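Local coordinates for monoglyceride lipase (Saccharomyces cerevisiae, PDB 4ZWN), which hydrolyses monoacylglycerols to free fatty acids and glycerol, with a strong preference for monounsaturated substrates, and takes part in fatty acid ethyl ester breakdown, at residues A[302-305]-A[306-310]; A[73-76]-A[77-80]; A[237-240]-A[241-244]; A[318-321]-A[322-326]. The protein carries 2 engineered substitutions. All coordinates share one frame; numbering follows the deposited sequence.

Contact 1 (A[302-305]-A[306-310]); sequences HSIF and SLETD
The carbonyl O of S303 receives the backbone N-H of L307 at 3.1 Å, a bond (153° at the hydrogen) that closes a tight turn through I304, F305 and S306. The side chain of E308 packs against the same oxygen, its CG 3.5 Å from S303 O and 3.9 Å from CA of I304. S303, the centre of an inverse gamma turn, faces the later residues with its CB. OG of S306 lies 3.4 Å from S303 CB, since a chi1 of 61° holds the hydroxyl between its own backbone N and carbonyl carbon; L307 adds its CB at 3.8 Å from S303 CB. E308 bends at chi2, bringing its carboxylate back to the chain, where T309 N reaches E308 OE1 at 3.0 Å on the anti side. The same OE1 also bonds S212 OG, giving this oxygen of a buried residue two partners. With an alanine here in place of E308, the N-H of T309 and the hydroxyl of S212 would probably lose their shared acceptor. The stretch begins at H302, the presumed charge-relay histidine, whose ND1 bonds D272. It lies in the loop between strand 292-297 and helix 310-326 and enters the helix at D310, T309 capping V312 N; I304 and F305 pack on V316 of that helix and S169 of strand 165-169, while S303 and L307 meet I210 of helix 207-210.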
ATOM      1  N   HIS A 302      -7.840   6.146   8.603  1.00 35.95           N
ATOM      2  CA  HIS A 302      -7.251   5.535   7.415  1.00 34.11           C
ATOM      3  C   HIS A 302      -5.751   5.308   7.205  1.00 30.84           C
ATOM      4  O   HIS A 302      -5.313   4.169   7.051  1.00 37.17           O
ATOM      5  CB  HIS A 302      -7.751   6.328   6.209  1.00 32.04           C
ATOM      6  CG  HIS A 302      -7.552   5.626   4.900  1.00 33.50           C
ATOM      7  ND1 HIS A 302      -7.950   4.325   4.690  1.00 28.19           N
ATOM      8  CD2 HIS A 302      -7.000   6.046   3.740  1.00 35.11           C
ATOM      9  CE1 HIS A 302      -7.652   3.970   3.450  1.00 30.64           C
ATOM     10  NE2 HIS A 302      -7.072   5.000   2.853  1.00 33.67           N
ATOM     11  N   SER A 303      -4.971   6.383   7.193  1.00 29.57           N
ATOM     12  CA  SER A 303      -3.538   6.289   6.899  1.00 35.53           C
ATOM     13  C   SER A 303      -2.758   6.068   8.193  1.00 33.88           C
ATOM     14  O   SER A 303      -2.082   6.976   8.679  1.00 38.70           O
ATOM     15  CB  SER A 303      -3.018   7.545   6.193  1.00 39.09           C
ATOM     16  OG  SER A 303      -3.631   7.712   4.927  1.00 37.15           O
ATOM     17  N   ILE A 304      -2.838   4.857   8.734  1.00 33.81           N
ATOM     18  CA  ILE A 304      -2.262   4.556  10.043  1.00 30.00           C
ATOM     19  C   ILE A 304      -0.740   4.409  10.021  1.00 34.56           C
ATOM     20  O   ILE A 304      -0.080   4.571  11.046  1.00 39.26           O
ATOM     21  CB  ILE A 304      -2.871   3.268  10.629  1.00 29.91           C
ATOM     22  CG1 ILE A 304      -2.671   2.092   9.669  1.00 31.49           C
ATOM     23  CG2 ILE A 304      -4.348   3.469  10.927  1.00 23.43           C
ATOM     24  CD1 ILE A 304      -3.214   0.773  10.188  1.00 23.61           C
ATOM     25  N   PHE A 305      -0.187   4.106   8.852  1.00 33.98           N
ATOM     26  CA  PHE A 305       1.247   3.867   8.721  1.00 31.11           C
ATOM     27  C   PHE A 305       2.019   5.088   8.240  1.00 41.24           C
ATOM     28  O   PHE A 305       3.239   5.030   8.092  1.00 42.07           O
ATOM     29  CB  PHE A 305       1.511   2.713   7.750  1.00 35.66           C
ATOM     30  CG  PHE A 305       1.501   1.359   8.391  1.00 30.97           C
ATOM     31  CD1 PHE A 305       2.587   0.925   9.129  1.00 35.04           C
ATOM     32  CD2 PHE A 305       0.418   0.510   8.232  1.00 28.20           C
ATOM     33  CE1 PHE A 305       2.588  -0.326   9.716  1.00 37.16           C
ATOM     34  CE2 PHE A 305       0.414  -0.742   8.811  1.00 36.65           C
ATOM     35  CZ  PHE A 305       1.505  -1.160   9.552  1.00 32.05           C
ATOM     36  N   SER A 306       1.321   6.188   7.979  1.00 37.13           N
ATOM     37  CA  SER A 306       1.976   7.318   7.333  1.00 35.46           C
ATOM     38  C   SER A 306       1.573   8.681   7.887  1.00 38.35           C
ATOM     39  O   SER A 306       2.435   9.515   8.166  1.00 42.78           O
ATOM     40  CB  SER A 306       1.699   7.282   5.829  1.00 30.00           C
ATOM     41  OG  SER A 306       0.310   7.371   5.566  1.00 32.33           O
ATOM     42  N   LEU A 307       0.272   8.908   8.048  1.00 34.62           N
ATOM     43  CA  LEU A 307      -0.213  10.255   8.330  1.00 37.86           C
ATOM     44  C   LEU A 307      -0.940  10.399   9.669  1.00 30.62           C
ATOM     45  O   LEU A 307      -1.437  11.474   9.993  1.00 32.08           O
ATOM     46  CB  LEU A 307      -1.128  10.712   7.190  1.00 36.31           C
ATOM     47  CG  LEU A 307      -0.448  10.719   5.815  1.00 40.10           C
ATOM     48  CD1 LEU A 307      -1.437  11.036   4.704  1.00 32.19           C
ATOM     49  CD2 LEU A 307       0.727  11.698   5.796  1.00 35.30           C
ATOM     50  N   GLU A 308      -0.992   9.329  10.452  1.00 33.76           N
ATOM     51  CA  GLU A 308      -1.683   9.383  11.738  1.00 35.19           C
ATOM     52  C   GLU A 308      -0.803   9.936  12.856  1.00 33.10           C
ATOM     53  O   GLU A 308       0.355  10.288  12.636  1.00 38.68           O
ATOM     54  CB  GLU A 308      -2.205   7.998  12.128  1.00 34.91           C
ATOM     55  CG  GLU A 308      -3.650   7.743  11.723  1.00 34.60           C
ATOM     56  CD  GLU A 308      -4.642   8.587  12.512  1.00 37.73           C
ATOM     57  OE1 GLU A 308      -4.239   9.214  13.515  1.00 40.89           O
ATOM     58  OE2 GLU A 308      -5.831   8.619  12.132  1.00 41.70           O
ATOM     59  N   THR A 309      -1.368  10.011  14.057  1.00 34.77           N
ATOM     60  CA  THR A 309      -0.659  10.545  15.214  1.00 35.81           C
ATOM     61  C   THR A 309       0.497   9.645  15.618  1.00 39.53           C
ATOM     62  O   THR A 309       0.536   8.468  15.253  1.00 41.81           O
ATOM     63  CB  THR A 309      -1.595  10.718  16.429  1.00 33.72           C
ATOM     64  OG1 THR A 309      -2.042   9.431  16.881  1.00 39.95           O
ATOM     65  CG2 THR A 309      -2.795  11.572  16.068  1.00 30.03           C
ATOM     66  N   ASP A 310       1.435  10.206  16.376  1.00 40.65           N
ATOM     67  CA  ASP A 310       2.574   9.450  16.881  1.00 43.43           C
ATOM     68  C   ASP A 310       2.110   8.272  17.722  1.00 38.27           C
ATOM     69  O   ASP A 310       2.697   7.194  17.667  1.00 38.25           O
ATOM     70  CB  ASP A 310       3.499  10.347  17.706  1.00 40.33           C
ATOM     71  CG  ASP A 310       4.339  11.264  16.844  1.00 41.27           C
ATOM     72  OD1 ASP A 310       4.094  11.324  15.623  1.00 44.37           O
ATOM     73  OD2 ASP A 310       5.243  11.929  17.392  1.00 54.65           O
TER

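Contact 2 (A[73-76]-A[77-80])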
ATOM      1  N   TYR A  73       2.782   8.606  -2.758  1.00 27.22           N
ATOM      2  CA  TYR A  73       4.073   8.514  -3.437  1.00 34.53           C
ATOM      3  C   TYR A  73       5.167   8.287  -2.389  1.00 33.54           C
ATOM      4  O   TYR A  73       4.860   8.071  -1.217  1.00 34.34           O
ATOM      5  CB  TYR A  73       4.353   9.770  -4.280  1.00 32.29           C
ATOM      6  CG  TYR A  73       4.446  11.056  -3.486  1.00 34.53           C
ATOM      7  CD1 TYR A  73       3.318  11.618  -2.902  1.00 35.56           C
ATOM      8  CD2 TYR A  73       5.659  11.713  -3.333  1.00 31.59           C
ATOM      9  CE1 TYR A  73       3.396  12.785  -2.175  1.00 39.94           C
ATOM     10  CE2 TYR A  73       5.746  12.886  -2.609  1.00 36.74           C
ATOM     11  CZ  TYR A  73       4.611  13.415  -2.028  1.00 44.27           C
ATOM     12  OH  TYR A  73       4.686  14.585  -1.306  1.00 50.84           O
ATOM     13  N   THR A  74       6.428   8.332  -2.811  1.00 31.90           N
ATOM     14  CA  THR A  74       7.555   7.962  -1.948  1.00 30.53           C
ATOM     15  C   THR A  74       7.573   8.648  -0.578  1.00 35.74           C
ATOM     16  O   THR A  74       7.725   7.981   0.443  1.00 35.86           O
ATOM     17  CB  THR A  74       8.900   8.256  -2.636  1.00 34.26           C
ATOM     18  OG1 THR A  74       8.966   9.644  -2.987  1.00 37.77           O
ATOM     19  CG2 THR A  74       9.056   7.407  -3.890  1.00 30.48           C
ATOM     20  N   LYS A  75       7.415   9.970  -0.561  1.00 35.55           N
ATOM     21  CA  LYS A  75       7.504  10.747   0.678  1.00 37.19           C
ATOM     22  C   LYS A  75       6.501  10.289   1.736  1.00 36.61           C
ATOM     23  O   LYS A  75       6.782  10.352   2.936  1.00 36.17           O
ATOM     24  CB  LYS A  75       7.306  12.242   0.390  1.00 39.77           C
ATOM     25  CG  LYS A  75       7.319  13.129   1.635  1.00 43.45           C
ATOM     26  CD  LYS A  75       7.121  14.598   1.289  1.00 56.60           C
ATOM     27  CE  LYS A  75       8.421  15.243   0.832  1.00 56.47           C
ATOM     28  NZ  LYS A  75       9.427  15.269   1.929  1.00 60.88           N
ATOM     29  N   ILE A  76       5.336   9.828   1.292  1.00 32.97           N
ATOM     30  CA  ILE A  76       4.298   9.379   2.214  1.00 38.10           C
ATOM     31  C   ILE A  76       4.782   8.179   3.029  1.00 37.93           C
ATOM     32  O   ILE A  76       4.429   8.023   4.197  1.00 31.65           O
ATOM     33  CB  ILE A  76       2.997   9.016   1.465  1.00 36.62           C
ATOM     34  CG1 ILE A  76       2.534  10.195   0.605  1.00 38.38           C
ATOM     35  CG2 ILE A  76       1.896   8.619   2.442  1.00 33.89           C
ATOM     36  CD1 ILE A  76       2.228  11.453   1.398  1.00 30.72           C
ATOM     37  N   GLN A  77       5.617   7.344   2.420  1.00 37.44           N
ATOM     38  CA  GLN A  77       6.117   6.163   3.111  1.00 34.66           C
ATOM     39  C   GLN A  77       7.459   6.402   3.804  1.00 36.60           C
ATOM     40  O   GLN A  77       8.078   5.458   4.294  1.00 35.64           O
ATOM     41  CB  GLN A  77       6.232   4.990   2.137  1.00 31.07           C
ATOM     42  CG  GLN A  77       5.057   4.029   2.206  1.00 28.04           C
ATOM     43  CD  GLN A  77       3.729   4.718   1.960  1.00 31.70           C
ATOM     44  OE1 GLN A  77       2.966   4.981   2.890  1.00 29.21           O
ATOM     45  NE2 GLN A  77       3.443   5.009   0.697  1.00 27.99           N
ATOM     46  N   PHE A  78       7.898   7.660   3.856  1.00 30.68           N
ATOM     47  CA  PHE A  78       9.141   8.006   4.546  1.00 35.97           C
ATOM     48  C   PHE A  78       9.112   7.580   6.009  1.00 34.75           C
ATOM     49  O   PHE A  78      10.061   6.977   6.507  1.00 32.94           O
ATOM     50  CB  PHE A  78       9.417   9.510   4.470  1.00 37.64           C
ATOM     51  CG  PHE A  78      10.059   9.953   3.185  1.00 40.02           C
ATOM     52  CD1 PHE A  78      10.256   9.058   2.144  1.00 39.83           C
ATOM     53  CD2 PHE A  78      10.478  11.263   3.024  1.00 40.27           C
ATOM     54  CE1 PHE A  78      10.849   9.466   0.960  1.00 34.69           C
ATOM     55  CE2 PHE A  78      11.072  11.675   1.846  1.00 41.85           C
ATOM     56  CZ  PHE A  78      11.257  10.775   0.814  1.00 38.48           C
ATOM     57  N   ARG A  79       8.018   7.910   6.686  1.00 35.15           N
ATOM     58  CA  ARG A  79       7.849   7.613   8.103  1.00 34.84           C
ATOM     59  C   ARG A  79       8.012   6.118   8.372  1.00 36.15           C
ATOM     60  O   ARG A  79       8.661   5.716   9.337  1.00 33.01           O
ATOM     61  CB  ARG A  79       6.478   8.104   8.573  1.00 39.13           C
ATOM     62  CG  ARG A  79       6.301   8.263  10.073  1.00 35.00           C
ATOM     63  CD  ARG A  79       4.890   8.770  10.363  1.00 44.02           C
ATOM     64  NE  ARG A  79       4.641   9.025  11.780  1.00 49.94           N
ATOM     65  CZ  ARG A  79       3.476   9.446  12.267  1.00 46.16           C
ATOM     66  NH1 ARG A  79       2.451   9.656  11.449  1.00 32.23           N
ATOM     67  NH2 ARG A  79       3.331   9.654  13.569  1.00 45.67           N
ATOM     68  N   LEU A  80       7.438   5.297   7.498  1.00 36.27           N
ATOM     69  CA  LEU A  80       7.504   3.847   7.657  1.00 35.35           C
ATOM     70  C   LEU A  80       8.900   3.305   7.366  1.00 34.45           C
ATOM     71  O   LEU A  80       9.443   2.516   8.139  1.00 39.75           O
ATOM     72  CB  LEU A  80       6.485   3.168   6.744  1.00 32.03           C
ATOM     73  CG  LEU A  80       6.496   1.641   6.751  1.00 37.20           C
ATOM     74  CD1 LEU A  80       6.242   1.107   8.159  1.00 33.51           C
ATOM     75  CD2 LEU A  80       5.468   1.106   5.767  1.00 30.76           C
TER
HETATM   76  O   HOH W   1       5.297   4.840  -1.248  1.00 27.53           O
HETATM   77  O   HOH W   2       5.085   6.273   6.155  1.00 36.86           O
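K75 and F78 meet with the phenyl ring lying under the lysine backbone: CA of K75 stands 3.4 Å from the F78 ring centroid and only 7° off the ring normal, a CH-pi contact over the centre of the face. The lysine chain then runs obliquely across the ring, its CG 3.9 Å from F78 CD2; its ammonium makes a cation-pi contact with Y25. F78 reaches this place because chi1 of -82° sets CG opposite its own carbonyl carbon, folding the ring back over the preceding turn. There T74 O approaches F78 CD1 obliquely at 3.2 Å. Two backbone bonds of the i to i+3 kind hold the turn, Q77 N to T74 O at 3.0 Å and F78 N to K75 O at 3.1 Å. This is a 3-10 turn, 74-76, leading into helix 78-86 with Q77 at the N-cap; it follows strand 62-67, after which relatives of this family usually carry an oxyanion-hole loop. I76 and Q77 cross at a slant, with Q77 OE1 3.8 Å from I76 CG2. A bend at chi2 (57°) turns the Q77 amide toward Y73, where NE2 donates to a water that in turn bonds Y73 O weakly. A second water lies 2.7 Å from I76 O, and that water accepts L80 N at 2.9 Å, linking the 3-10 turn to the start of the helix.

Contact 3 (A[237-240]-A[241-244])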
ATOM      1  N   HIS A 237     -11.992   2.075 -11.807  1.00 32.50           N
ATOM      2  CA  HIS A 237     -12.783   0.857 -11.951  1.00 33.03           C
ATOM      3  C   HIS A 237     -11.981  -0.377 -11.571  1.00 35.24           C
ATOM      4  O   HIS A 237     -12.480  -1.276 -10.894  1.00 30.09           O
ATOM      5  CB  HIS A 237     -13.287   0.714 -13.387  1.00 31.59           C
ATOM      6  CG  HIS A 237     -13.961  -0.595 -13.670  1.00 33.18           C
ATOM      7  ND1 HIS A 237     -13.262  -1.740 -13.991  1.00 29.63           N
ATOM      8  CD2 HIS A 237     -15.271  -0.937 -13.694  1.00 27.57           C
ATOM      9  CE1 HIS A 237     -14.112  -2.730 -14.193  1.00 30.81           C
ATOM     10  NE2 HIS A 237     -15.339  -2.268 -14.020  1.00 30.26           N
ATOM     11  N   ASP A 238     -10.731  -0.407 -12.014  1.00 30.10           N
ATOM     12  CA  ASP A 238      -9.913  -1.596 -11.870  1.00 29.97           C
ATOM     13  C   ASP A 238      -9.523  -1.884 -10.425  1.00 34.89           C
ATOM     14  O   ASP A 238      -9.496  -3.047 -10.020  1.00 33.41           O
ATOM     15  CB  ASP A 238      -8.671  -1.478 -12.751  1.00 31.71           C
ATOM     16  CG  ASP A 238      -8.978  -1.756 -14.207  1.00 34.55           C
ATOM     17  OD1 ASP A 238     -10.176  -1.881 -14.536  1.00 36.93           O
ATOM     18  OD2 ASP A 238      -8.036  -1.850 -15.023  1.00 37.23           O
ATOM     19  N   PHE A 239      -9.236  -0.856  -9.631  1.00 30.12           N
ATOM     20  CA  PHE A 239      -8.913  -1.144  -8.238  1.00 35.84           C
ATOM     21  C   PHE A 239     -10.182  -1.221  -7.388  1.00 33.48           C
ATOM     22  O   PHE A 239     -10.165  -1.792  -6.301  1.00 33.15           O
ATOM     23  CB  PHE A 239      -7.893  -0.141  -7.653  1.00 34.31           C
ATOM     24  CG  PHE A 239      -8.329   1.308  -7.644  1.00 28.32           C
ATOM     25  CD1 PHE A 239      -9.403   1.735  -6.882  1.00 31.85           C
ATOM     26  CD2 PHE A 239      -7.590   2.259  -8.324  1.00 33.75           C
ATOM     27  CE1 PHE A 239      -9.769   3.065  -6.850  1.00 35.18           C
ATOM     28  CE2 PHE A 239      -7.945   3.594  -8.290  1.00 35.41           C
ATOM     29  CZ  PHE A 239      -9.037   3.997  -7.553  1.00 35.15           C
ATOM     30  N   MET A 240     -11.284  -0.666  -7.884  1.00 34.80           N
ATOM     31  CA  MET A 240     -12.562  -0.830  -7.198  1.00 33.20           C
ATOM     32  C   MET A 240     -13.026  -2.270  -7.348  1.00 31.47           C
ATOM     33  O   MET A 240     -13.455  -2.899  -6.379  1.00 32.39           O
ATOM     34  CB  MET A 240     -13.618   0.133  -7.746  1.00 36.52           C
ATOM     35  CG  MET A 240     -13.449   1.574  -7.288  1.00 33.78           C
ATOM     36  SD  MET A 240     -13.854   1.814  -5.552  1.00 40.16           S
ATOM     37  CE  MET A 240     -15.589   1.368  -5.557  1.00 35.36           C
ATOM     38  N   GLN A 241     -12.925  -2.788  -8.569  1.00 28.29           N
ATOM     39  CA  GLN A 241     -13.318  -4.160  -8.865  1.00 37.34           C
ATOM     40  C   GLN A 241     -12.375  -5.143  -8.190  1.00 34.94           C
ATOM     41  O   GLN A 241     -12.792  -6.200  -7.712  1.00 33.35           O
ATOM     42  CB  GLN A 241     -13.339  -4.400 -10.374  1.00 34.48           C
ATOM     43  CG  GLN A 241     -13.708  -5.817 -10.773  1.00 40.57           C
ATOM     44  CD  GLN A 241     -13.796  -5.990 -12.275  1.00 48.90           C
ATOM     45  OE1 GLN A 241     -12.806  -5.832 -12.991  1.00 42.71           O
ATOM     46  NE2 GLN A 241     -14.990  -6.308 -12.763  1.00 60.19           N
ATOM     47  N   ARG A 242     -11.100  -4.771  -8.161  1.00 37.64           N
ATOM     48  CA  ARG A 242     -10.052  -5.552  -7.515  1.00 34.52           C
ATOM     49  C   ARG A 242     -10.454  -5.959  -6.105  1.00 33.75           C
ATOM     50  O   ARG A 242     -10.391  -7.135  -5.745  1.00 32.32           O
ATOM     51  CB  ARG A 242      -8.751  -4.747  -7.478  1.00 37.51           C
ATOM     52  CG  ARG A 242      -7.498  -5.575  -7.373  1.00 34.31           C
ATOM     53  CD  ARG A 242      -6.486  -5.130  -8.412  1.00 36.73           C
ATOM     54  NE  ARG A 242      -6.046  -3.757  -8.200  1.00 41.28           N
ATOM     55  CZ  ARG A 242      -5.829  -2.880  -9.178  1.00 38.81           C
ATOM     56  NH1 ARG A 242      -6.020  -3.228 -10.442  1.00 35.45           N
ATOM     57  NH2 ARG A 242      -5.420  -1.653  -8.891  1.00 39.18           N
ATOM     58  N   GLY A 243     -10.879  -4.975  -5.315  1.00 30.13           N
ATOM     59  CA  GLY A 243     -11.282  -5.212  -3.940  1.00 36.09           C
ATOM     60  C   GLY A 243     -12.623  -5.909  -3.814  1.00 32.69           C
ATOM     61  O   GLY A 243     -12.808  -6.757  -2.942  1.00 39.47           O
ATOM     62  N   ALA A 244     -13.561  -5.547  -4.685  1.00 30.85           N
ATOM     63  CA  ALA A 244     -14.887  -6.151  -4.677  1.00 30.64           C
ATOM     64  C   ALA A 244     -14.807  -7.647  -4.947  1.00 33.41           C
ATOM     65  O   ALA A 244     -15.597  -8.428  -4.413  1.00 31.67           O
ATOM     66  CB  ALA A 244     -15.786  -5.476  -5.703  1.00 30.87           C
TER
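R242 lays one face of its guanidinium over the backbone of D238 and F239, and this is the close-packed flank of the contact. NH2 of R242 is 3.2 Å from F239 CB, and NH1 stands 3.5 Å from D238 O. Bends at chi2 and chi3 (131° and 63°) fold the chain back along the helix instead of letting it extend. NH1 forms a salt bridge with E113, whose backbone N also bonds OD2 of D238. Replacing R242 by a leucine would remove the guanidinium and is likely to leave the carboxylate of E113 without this charged mate. The other flank is looser. Q241, exposed and extended, runs beside H237 in the same direction, OE1 coming 3.6 Å from H237 CE1 with the amide and ring planes 70° apart. H237 is steadied by D238: ND1 donates in its ring plane to D238 OD1 at 3.1 Å, an oxygen that R234 also holds by a salt bridge. Backbone bonds run through both flanks, from the short Q241 N to H237 O (2.8 Å) to the weak G243 N to F239 O (3.4 Å). On helix 233-248, R242 packs on V116 and F117 of helix 113-134 and on I149 of helix 145-156, F239 touches M145 of the latter, and H237 and M240 rest on P190 of helix 185-191.

Contact 4 (A[318-321]-A[322-326])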
ATOM      1  N   ASN A 318       4.847  -0.946  15.746  1.00 38.40           N
ATOM      2  CA  ASN A 318       5.411  -1.936  16.657  1.00 38.56           C
ATOM      3  C   ASN A 318       4.821  -3.317  16.424  1.00 38.70           C
ATOM      4  O   ASN A 318       5.523  -4.324  16.534  1.00 39.87           O
ATOM      5  CB  ASN A 318       5.204  -1.521  18.113  1.00 34.75           C
ATOM      6  CG  ASN A 318       6.138  -0.409  18.535  1.00 47.67           C
ATOM      7  OD1 ASN A 318       7.145  -0.147  17.873  1.00 45.25           O
ATOM      8  ND2 ASN A 318       5.814   0.251  19.642  1.00 48.25           N
ATOM      9  N   ASP A 319       3.535  -3.370  16.097  1.00 33.36           N
ATOM     10  CA  ASP A 319       2.901  -4.649  15.812  1.00 37.57           C
ATOM     11  C   ASP A 319       3.478  -5.241  14.532  1.00 33.96           C
ATOM     12  O   ASP A 319       3.712  -6.445  14.445  1.00 37.22           O
ATOM     13  CB  ASP A 319       1.383  -4.497  15.708  1.00 36.36           C
ATOM     14  CG  ASP A 319       0.725  -4.288  17.059  1.00 35.10           C
ATOM     15  OD1 ASP A 319       1.373  -4.584  18.087  1.00 39.18           O
ATOM     16  OD2 ASP A 319      -0.440  -3.835  17.097  1.00 32.94           O
ATOM     17  N   MET A 320       3.724  -4.386  13.545  1.00 36.14           N
ATOM     18  CA  MET A 320       4.310  -4.830  12.287  1.00 38.64           C
ATOM     19  C   MET A 320       5.756  -5.273  12.490  1.00 38.32           C
ATOM     20  O   MET A 320       6.182  -6.300  11.957  1.00 34.56           O
ATOM     21  CB  MET A 320       4.237  -3.718  11.240  1.00 36.19           C
ATOM     22  CG  MET A 320       4.990  -4.031   9.959  1.00 31.90           C
ATOM     23  SD  MET A 320       4.733  -2.783   8.685  1.00 37.62           S
ATOM     24  CE  MET A 320       5.928  -3.305   7.455  1.00 29.75           C
ATOM     25  N   LYS A 321       6.500  -4.492  13.267  1.00 40.06           N
ATOM     26  CA  LYS A 321       7.894  -4.798  13.572  1.00 40.30           C
ATOM     27  C   LYS A 321       8.009  -6.149  14.287  1.00 36.28           C
ATOM     28  O   LYS A 321       8.821  -6.993  13.904  1.00 36.55           O
ATOM     29  CB  LYS A 321       8.508  -3.675  14.420  1.00 37.74           C
ATOM     30  CG  LYS A 321      10.020  -3.749  14.592  1.00 36.82           C
ATOM     31  CD  LYS A 321      10.388  -4.278  15.966  1.00 40.52           C
ATOM     32  CE  LYS A 321      11.889  -4.307  16.178  1.00 43.74           C
ATOM     33  NZ  LYS A 321      12.217  -4.931  17.490  1.00 42.14           N
ATOM     34  N   GLN A 322       7.183  -6.355  15.308  1.00 33.15           N
ATOM     35  CA  GLN A 322       7.195  -7.609  16.055  1.00 39.43           C
ATOM     36  C   GLN A 322       6.768  -8.772  15.173  1.00 37.66           C
ATOM     37  O   GLN A 322       7.285  -9.883  15.298  1.00 35.95           O
ATOM     38  CB  GLN A 322       6.284  -7.520  17.283  1.00 37.15           C
ATOM     39  CG  GLN A 322       6.812  -6.610  18.378  1.00 47.12           C
ATOM     40  CD  GLN A 322       5.810  -6.408  19.497  1.00 58.80           C
ATOM     41  OE1 GLN A 322       4.688  -6.913  19.441  1.00 65.32           O
ATOM     42  NE2 GLN A 322       6.213  -5.667  20.523  1.00 55.98           N
ATOM     43  N   TRP A 323       5.821  -8.504  14.280  1.00 35.43           N
ATOM     44  CA  TRP A 323       5.330  -9.516  13.357  1.00 34.68           C
ATOM     45  C   TRP A 323       6.432  -9.942  12.392  1.00 32.21           C
ATOM     46  O   TRP A 323       6.586 -11.128  12.100  1.00 35.55           O
ATOM     47  CB  TRP A 323       4.120  -8.991  12.585  1.00 37.68           C
ATOM     48  CG  TRP A 323       3.449 -10.023  11.742  1.00 32.15           C
ATOM     49  CD1 TRP A 323       2.506 -10.923  12.144  1.00 28.15           C
ATOM     50  CD2 TRP A 323       3.663 -10.262  10.348  1.00 25.92           C
ATOM     51  NE1 TRP A 323       2.122 -11.710  11.086  1.00 35.68           N
ATOM     52  CE2 TRP A 323       2.819 -11.324   9.971  1.00 33.90           C
ATOM     53  CE3 TRP A 323       4.487  -9.679   9.382  1.00 28.40           C
ATOM     54  CZ2 TRP A 323       2.774 -11.817   8.671  1.00 33.08           C
ATOM     55  CZ3 TRP A 323       4.443 -10.169   8.089  1.00 34.68           C
ATOM     56  CH2 TRP A 323       3.591 -11.228   7.746  1.00 38.11           C
ATOM     57  N   LEU A 324       7.194  -8.965  11.907  1.00 33.75           N
ATOM     58  CA  LEU A 324       8.318  -9.228  11.012  1.00 36.56           C
ATOM     59  C   LEU A 324       9.412 -10.029  11.705  1.00 36.28           C
ATOM     60  O   LEU A 324       9.951 -10.979  11.136  1.00 36.33           O
ATOM     61  CB  LEU A 324       8.900  -7.918  10.480  1.00 32.05           C
ATOM     62  CG  LEU A 324       8.061  -7.131   9.477  1.00 33.87           C
ATOM     63  CD1 LEU A 324       8.690  -5.774   9.214  1.00 32.97           C
ATOM     64  CD2 LEU A 324       7.910  -7.916   8.184  1.00 39.31           C
ATOM     65  N   ASP A 325       9.747  -9.626  12.929  1.00 34.58           N
ATOM     66  CA  ASP A 325      10.754 -10.325  13.717  1.00 35.91           C
ATOM     67  C   ASP A 325      10.370 -11.784  13.894  1.00 38.39           C
ATOM     68  O   ASP A 325      11.205 -12.676  13.751  1.00 45.17           O
ATOM     69  CB  ASP A 325      10.936  -9.660  15.085  1.00 36.95           C
ATOM     70  CG  ASP A 325      11.603  -8.302  14.991  1.00 36.75           C
ATOM     71  OD1 ASP A 325      12.228  -8.012  13.947  1.00 40.25           O
ATOM     72  OD2 ASP A 325      11.508  -7.526  15.964  1.00 37.32           O
ATOM     73  N   LYS A 326       9.095 -12.018  14.191  1.00 34.66           N
ATOM     74  CA  LYS A 326       8.586 -13.369  14.390  1.00 40.39           C
ATOM     75  C   LYS A 326       8.799 -14.246  13.155  1.00 42.77           C
ATOM     76  O   LYS A 326       9.027 -15.452  13.274  1.00 40.40           O
ATOM     77  CB  LYS A 326       7.102 -13.323  14.760  1.00 34.97           C
ATOM     78  CG  LYS A 326       6.511 -14.670  15.123  1.00 45.14           C
ATOM     79  CD  LYS A 326       5.030 -14.556  15.434  1.00 46.77           C
ATOM     80  CE  LYS A 326       4.468 -15.891  15.887  1.00 53.72           C
ATOM     81  NZ  LYS A 326       4.809 -16.973  14.920  1.00 56.92           N
TER
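K321 and D325, one helical turn apart, form the charged contact: NZ of K321 lies 3.1 Å from D325 OD2 in a salt bridge, reaching that oxygen nearly in line with its C-O bond. The lysine CG is anti to the backbone N, and a bend at chi2 (-103°) swings the rest of the chain along the helix, so its CE also passes 3.2 Å from D325 OD2. The other carboxylate oxygen, OD1, bonds the hydroxyl of Y89. Backbone hydrogen bonds form a second group, all of the i to i+4 kind: L324 N to M320 O is 2.9 Å, D325 N to K321 O 3.0 Å, and Q322 and W323 repeat the pattern to N318 and D319. On the exposed flank the extended Q322 also runs past the backbone, its CG in van der Waals contact 3.2 Å from N318 O. The hydrogen bonds belong to helix 310-326, which follows the last strand of the central sheet and packs against one side of it, as the C-terminal helix does in the alpha/beta hydrolase fold. Apolar contacts make the third group. M320 and L324 lie side by side and point the same way, with M320 CE 4.1 Å from L324 CD1. M320 is extended, and with L324 and W323 it rests on I167 of strand 165-169; L324 and W323 also cover F139 of strand 138-143.

In the fold
Contacts 1 and 2 are joined directly, their centres about 11 Å apart: R79 NH2 forms a 2.8 Å salt bridge with D310 OD1, and R79 NH1 probably hydrogen-bonds E308 O. Contact 4 reaches both through M320, whose SD lies 3.4 Å from F305 CE1 and 4.2 Å from L80 CD1. Contact 3 touches none of the others; its centre is about 24 Å from those of contacts 1 and 2 and about 29 Å from that of contact 4. Contact 1 contains H302 of the presumed triad, and the side chains of S303, Q77 and F239 lie about 7, 9 and 8 Å from that of S144, the presumed nucleophile, whereas contact 4 lies away from the site.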